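Local structure of carbonic anhydrase (Porphyridium purpureum, 1DDZ) at residues E91-A99 with V346-N354. The protein probably catalyses the zinc-dependent, reversible hydration of carbon dioxide to hydrogencarbonate and a proton, as a beta-class carbonic anhydrase. Sequence-based numbering, arbitrary orientation.
Sequences EVFVHRNIA and VFVHRNIAN
Edge strands 92-97 and 346-351 of the two carbonic anhydrase repeats meet about a pseudo-twofold axis, joining their sheets through the antiparallel, hydrogen-bonded pair Arg-96 and Arg-350. The strands cross at 122°, and both bonds of the bridge are weak: Arg-96 N to Arg-350 O 3.4 Å, Arg-350 N to Arg-96 O 3.5 Å. His-95 ND1 donates to Arg-350 O at 2.7 Å, and His-349 ND1 likewise to Arg-96 O; each carbonyl lies close to its ring plane and meets the donor almost head-on (C=O...N 162°). With CG opposite the main-chain N (chi1 178°), the His-95 ring swings back to the bridge although its CB points away. With alanine for His-95, Arg-350 O would probably lose its short bond and keep, across the strands, the weak one from Arg-96 N. Arg-350 runs extended past Val-94, its CD 4.0 Å from Val-94 CB, and Arg-96 crosses Val-348 likewise. Arg-96 NH1 hydrogen-bonds the backbone O of Cys-74, and Arg-350 NH1, weakly, that of Cys-328; both cysteines are zinc ligands. At the ends, Ile-352 CD1 abuts the edge of Phe-93 at CZ, and Ile-98 CD1 that of Phe-347 (3.6 Å to CZ). Phe-93 also touches the zinc ligand Asp-330, and Phe-347 touches Asp-76, so each repeat borders the other's metal site. Helices 107-119 and 361-373 pack against these rings; strands 69-74 and 323-328 continue the two sheets.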
ATOM      1  N   GLU A  91      -0.814  27.457  -4.976  1.00 13.10           N
ATOM      2  CA  GLU A  91      -1.331  27.802  -3.665  1.00 18.24           C
ATOM      3  C   GLU A  91      -2.131  26.644  -3.070  1.00 18.60           C
ATOM      4  O   GLU A  91      -2.562  26.688  -1.920  1.00 22.13           O
ATOM      5  CB  GLU A  91      -2.119  29.096  -3.688  1.00 15.67           C
ATOM      6  CG  GLU A  91      -1.587  30.076  -2.668  1.00 25.26           C
ATOM      7  CD  GLU A  91      -1.330  31.440  -3.256  1.00 26.36           C
ATOM      8  OE1 GLU A  91      -2.095  32.357  -2.924  1.00 29.26           O
ATOM      9  OE2 GLU A  91      -0.372  31.596  -4.041  1.00 31.47           O
ATOM     10  N   VAL A  92      -2.272  25.577  -3.844  1.00 17.42           N
ATOM     11  CA  VAL A  92      -2.966  24.387  -3.388  1.00 14.34           C
ATOM     12  C   VAL A  92      -2.065  23.178  -3.613  1.00 13.69           C
ATOM     13  O   VAL A  92      -1.612  22.957  -4.715  1.00 15.41           O
ATOM     14  CB  VAL A  92      -4.266  24.162  -4.159  1.00 11.35           C
ATOM     15  CG1 VAL A  92      -5.022  22.963  -3.568  1.00 14.56           C
ATOM     16  CG2 VAL A  92      -5.133  25.410  -4.087  1.00 15.13           C
ATOM     17  N   PHE A  93      -1.796  22.424  -2.548  1.00 12.52           N
ATOM     18  CA  PHE A  93      -0.976  21.206  -2.601  1.00 12.38           C
ATOM     19  C   PHE A  93      -1.938  20.092  -3.051  1.00 14.52           C
ATOM     20  O   PHE A  93      -2.887  19.771  -2.342  1.00 12.79           O
ATOM     21  CB  PHE A  93      -0.447  20.917  -1.208  1.00 14.03           C
ATOM     22  CG  PHE A  93       0.730  20.007  -1.181  1.00 14.92           C
ATOM     23  CD1 PHE A  93       1.924  20.381  -1.782  1.00  9.93           C
ATOM     24  CD2 PHE A  93       0.661  18.782  -0.517  1.00 15.53           C
ATOM     25  CE1 PHE A  93       3.022  19.547  -1.718  1.00 13.70           C
ATOM     26  CE2 PHE A  93       1.764  17.948  -0.453  1.00 14.02           C
ATOM     27  CZ  PHE A  93       2.939  18.330  -1.051  1.00 13.66           C
ATOM     28  N   VAL A  94      -1.669  19.477  -4.196  1.00 14.86           N
ATOM     29  CA  VAL A  94      -2.577  18.488  -4.771  1.00 14.22           C
ATOM     30  C   VAL A  94      -2.153  17.030  -4.812  1.00 16.01           C
ATOM     31  O   VAL A  94      -1.017  16.703  -5.154  1.00 15.66           O
ATOM     32  CB  VAL A  94      -2.947  18.885  -6.228  1.00 12.40           C
ATOM     33  CG1 VAL A  94      -3.944  17.928  -6.802  1.00 13.74           C
ATOM     34  CG2 VAL A  94      -3.495  20.302  -6.291  1.00 14.20           C
ATOM     35  N   HIS A  95      -3.092  16.156  -4.461  1.00 14.57           N
ATOM     36  CA  HIS A  95      -2.883  14.712  -4.527  1.00 13.31           C
ATOM     37  C   HIS A  95      -4.049  14.241  -5.396  1.00 14.44           C
ATOM     38  O   HIS A  95      -5.176  14.726  -5.243  1.00 12.31           O
ATOM     39  CB  HIS A  95      -2.962  14.067  -3.141  1.00 11.77           C
ATOM     40  CG  HIS A  95      -2.795  12.575  -3.146  1.00 12.78           C
ATOM     41  ND1 HIS A  95      -1.829  11.931  -3.891  1.00 14.96           N
ATOM     42  CD2 HIS A  95      -3.438  11.602  -2.451  1.00 13.91           C
ATOM     43  CE1 HIS A  95      -1.878  10.632  -3.648  1.00 11.45           C
ATOM     44  NE2 HIS A  95      -2.846  10.407  -2.778  1.00  8.87           N
ATOM     45  N   ARG A  96      -3.761  13.397  -6.380  1.00 12.87           N
ATOM     46  CA  ARG A  96      -4.805  12.868  -7.249  1.00 12.01           C
ATOM     47  C   ARG A  96      -4.622  11.391  -7.459  1.00 10.53           C
ATOM     48  O   ARG A  96      -3.503  10.917  -7.693  1.00  8.16           O
ATOM     49  CB  ARG A  96      -4.824  13.556  -8.605  1.00  9.50           C
ATOM     50  CG  ARG A  96      -5.219  14.978  -8.526  1.00  8.53           C
ATOM     51  CD  ARG A  96      -5.498  15.517  -9.875  1.00  9.30           C
ATOM     52  NE  ARG A  96      -5.839  16.930  -9.786  1.00 17.61           N
ATOM     53  CZ  ARG A  96      -7.006  17.415  -9.369  1.00 17.93           C
ATOM     54  NH1 ARG A  96      -7.983  16.598  -9.005  1.00 21.82           N
ATOM     55  NH2 ARG A  96      -7.169  18.726  -9.259  1.00 14.47           N
ATOM     56  N   ASN A  97      -5.728  10.667  -7.348  1.00 10.50           N
ATOM     57  CA  ASN A  97      -5.726   9.229  -7.539  1.00  9.55           C
ATOM     58  C   ASN A  97      -7.092   8.837  -8.077  1.00  7.97           C
ATOM     59  O   ASN A  97      -7.923   9.713  -8.341  1.00  7.00           O
ATOM     60  CB  ASN A  97      -5.389   8.504  -6.228  1.00  8.88           C
ATOM     61  CG  ASN A  97      -6.467   8.665  -5.173  1.00  7.66           C
ATOM     62  OD1 ASN A  97      -7.618   8.981  -5.492  1.00 11.58           O
ATOM     63  ND2 ASN A  97      -6.103   8.465  -3.919  1.00  7.00           N
ATOM     64  N   ILE A  98      -7.302   7.546  -8.304  1.00 11.11           N
ATOM     65  CA  ILE A  98      -8.576   7.060  -8.822  1.00 10.26           C
ATOM     66  C   ILE A  98      -9.673   7.208  -7.768  1.00  8.25           C
ATOM     67  O   ILE A  98      -9.593   6.623  -6.677  1.00 11.30           O
ATOM     68  CB  ILE A  98      -8.484   5.563  -9.269  1.00 12.31           C
ATOM     69  CG1 ILE A  98      -7.553   5.418 -10.481  1.00  7.00           C
ATOM     70  CG2 ILE A  98      -9.893   5.011  -9.600  1.00  8.74           C
ATOM     71  CD1 ILE A  98      -8.046   6.142 -11.722  1.00  7.00           C
ATOM     72  N   ALA A  99     -10.684   8.004  -8.097  1.00  9.75           N
ATOM     73  CA  ALA A  99     -11.836   8.245  -7.230  1.00  8.19           C
ATOM     74  C   ALA A  99     -11.551   8.929  -5.908  1.00  9.80           C
ATOM     75  O   ALA A  99     -12.220   8.653  -4.914  1.00 10.05           O
ATOM     76  CB  ALA A  99     -12.606   6.944  -6.991  1.00  8.06           C
ATOM     77  N   VAL A 346      -6.081  15.814 -19.970  1.00 21.42           N
ATOM     78  CA  VAL A 346      -4.982  15.070 -19.381  1.00 18.49           C
ATOM     79  C   VAL A 346      -5.420  14.454 -18.046  1.00 18.09           C
ATOM     80  O   VAL A 346      -6.113  15.093 -17.255  1.00 17.29           O
ATOM     81  CB  VAL A 346      -3.605  15.877 -19.325  1.00 19.04           C
ATOM     82  CG1 VAL A 346      -3.742  17.270 -19.874  1.00 19.61           C
ATOM     83  CG2 VAL A 346      -3.004  15.882 -17.968  1.00 17.23           C
ATOM     84  N   PHE A 347      -5.163  13.152 -17.925  1.00 15.93           N
ATOM     85  CA  PHE A 347      -5.471  12.336 -16.750  1.00 13.68           C
ATOM     86  C   PHE A 347      -4.270  12.580 -15.851  1.00 12.35           C
ATOM     87  O   PHE A 347      -3.145  12.385 -16.291  1.00 19.38           O
ATOM     88  CB  PHE A 347      -5.519  10.869 -17.199  1.00 17.14           C
ATOM     89  CG  PHE A 347      -6.294   9.961 -16.290  1.00 19.70           C
ATOM     90  CD1 PHE A 347      -7.664  10.120 -16.128  1.00 18.86           C
ATOM     91  CD2 PHE A 347      -5.649   8.919 -15.616  1.00 20.77           C
ATOM     92  CE1 PHE A 347      -8.384   9.246 -15.304  1.00 21.00           C
ATOM     93  CE2 PHE A 347      -6.359   8.037 -14.788  1.00 21.76           C
ATOM     94  CZ  PHE A 347      -7.731   8.204 -14.633  1.00 21.59           C
ATOM     95  N   VAL A 348      -4.479  12.941 -14.588  1.00 13.16           N
ATOM     96  CA  VAL A 348      -3.373  13.275 -13.694  1.00  7.00           C
ATOM     97  C   VAL A 348      -3.220  12.516 -12.385  1.00 11.87           C
ATOM     98  O   VAL A 348      -4.185  12.299 -11.654  1.00 14.27           O
ATOM     99  CB  VAL A 348      -3.417  14.788 -13.327  1.00 10.46           C
ATOM    100  CG1 VAL A 348      -2.227  15.172 -12.459  1.00  7.51           C
ATOM    101  CG2 VAL A 348      -3.430  15.645 -14.561  1.00  7.61           C
ATOM    102  N   HIS A 349      -1.973  12.169 -12.063  1.00  9.11           N
ATOM    103  CA  HIS A 349      -1.651  11.493 -10.813  1.00  8.83           C
ATOM    104  C   HIS A 349      -0.582  12.368 -10.148  1.00  9.50           C
ATOM    105  O   HIS A 349       0.357  12.790 -10.799  1.00 11.98           O
ATOM    106  CB  HIS A 349      -1.100  10.084 -11.073  1.00  7.00           C
ATOM    107  CG  HIS A 349      -0.708   9.342  -9.827  1.00  7.00           C
ATOM    108  ND1 HIS A 349      -1.482   9.337  -8.683  1.00  7.01           N
ATOM    109  CD2 HIS A 349       0.381   8.590  -9.542  1.00  7.00           C
ATOM    110  CE1 HIS A 349      -0.882   8.620  -7.752  1.00  7.00           C
ATOM    111  NE2 HIS A 349       0.252   8.155  -8.247  1.00  7.00           N
ATOM    112  N   ARG A 350      -0.767  12.707  -8.881  1.00 10.80           N
ATOM    113  CA  ARG A 350       0.207  13.516  -8.172  1.00  7.00           C
ATOM    114  C   ARG A 350       0.479  12.968  -6.821  1.00  9.76           C
ATOM    115  O   ARG A 350      -0.448  12.633  -6.079  1.00 10.35           O
ATOM    116  CB  ARG A 350      -0.273  14.939  -7.986  1.00  7.00           C
ATOM    117  CG  ARG A 350      -0.280  15.725  -9.232  1.00  7.00           C
ATOM    118  CD  ARG A 350      -0.562  17.165  -8.951  1.00 10.94           C
ATOM    119  NE  ARG A 350      -0.598  17.906 -10.203  1.00 22.26           N
ATOM    120  CZ  ARG A 350       0.479  18.206 -10.925  1.00 21.95           C
ATOM    121  NH1 ARG A 350       1.688  17.838 -10.511  1.00 24.18           N
ATOM    122  NH2 ARG A 350       0.340  18.847 -12.074  1.00 18.09           N
ATOM    123  N   ASN A 351       1.761  12.891  -6.489  1.00 10.76           N
ATOM    124  CA  ASN A 351       2.197  12.421  -5.191  1.00  9.76           C
ATOM    125  C   ASN A 351       3.486  13.191  -4.841  1.00 10.00           C
ATOM    126  O   ASN A 351       3.915  14.059  -5.592  1.00 10.67           O
ATOM    127  CB  ASN A 351       2.394  10.889  -5.170  1.00  7.59           C
ATOM    128  CG  ASN A 351       3.489  10.419  -6.111  1.00 10.46           C
ATOM    129  OD1 ASN A 351       4.424  11.156  -6.420  1.00 16.73           O
ATOM    130  ND2 ASN A 351       3.379   9.197  -6.573  1.00  9.93           N
ATOM    131  N   ILE A 352       4.052  12.917  -3.680  1.00  7.49           N
ATOM    132  CA  ILE A 352       5.254  13.591  -3.243  1.00 12.60           C
ATOM    133  C   ILE A 352       6.442  13.131  -4.035  1.00 15.00           C
ATOM    134  O   ILE A 352       6.836  11.956  -3.945  1.00 15.02           O
ATOM    135  CB  ILE A 352       5.558  13.327  -1.744  1.00 10.46           C
ATOM    136  CG1 ILE A 352       4.495  13.980  -0.883  1.00 10.75           C
ATOM    137  CG2 ILE A 352       6.901  13.963  -1.352  1.00 17.37           C
ATOM    138  CD1 ILE A 352       4.329  15.449  -1.172  1.00 20.58           C
ATOM    139  N   ALA A 353       7.034  14.076  -4.769  1.00 15.96           N
ATOM    140  CA  ALA A 353       8.229  13.837  -5.570  1.00  9.61           C
ATOM    141  C   ALA A 353       8.001  12.962  -6.798  1.00 10.63           C
ATOM    142  O   ALA A 353       8.876  12.202  -7.195  1.00 11.52           O
ATOM    143  CB  ALA A 353       9.321  13.252  -4.696  1.00 11.08           C
ATOM    144  N   ASN A 354       6.802  13.052  -7.367  1.00  9.66           N
ATOM    145  CA  ASN A 354       6.419  12.308  -8.568  1.00  9.52           C
ATOM    146  C   ASN A 354       6.985  10.902  -8.688  1.00 10.96           C
ATOM    147  O   ASN A 354       7.541  10.534  -9.738  1.00 12.90           O
ATOM    148  CB  ASN A 354       6.715  13.127  -9.839  1.00 10.42           C
ATOM    149  CG  ASN A 354       8.077  13.811  -9.804  1.00 13.47           C
ATOM    150  OD1 ASN A 354       8.198  14.916  -9.287  1.00 15.36           O
ATOM    151  ND2 ASN A 354       9.097  13.157 -10.345  1.00  7.00           N
TER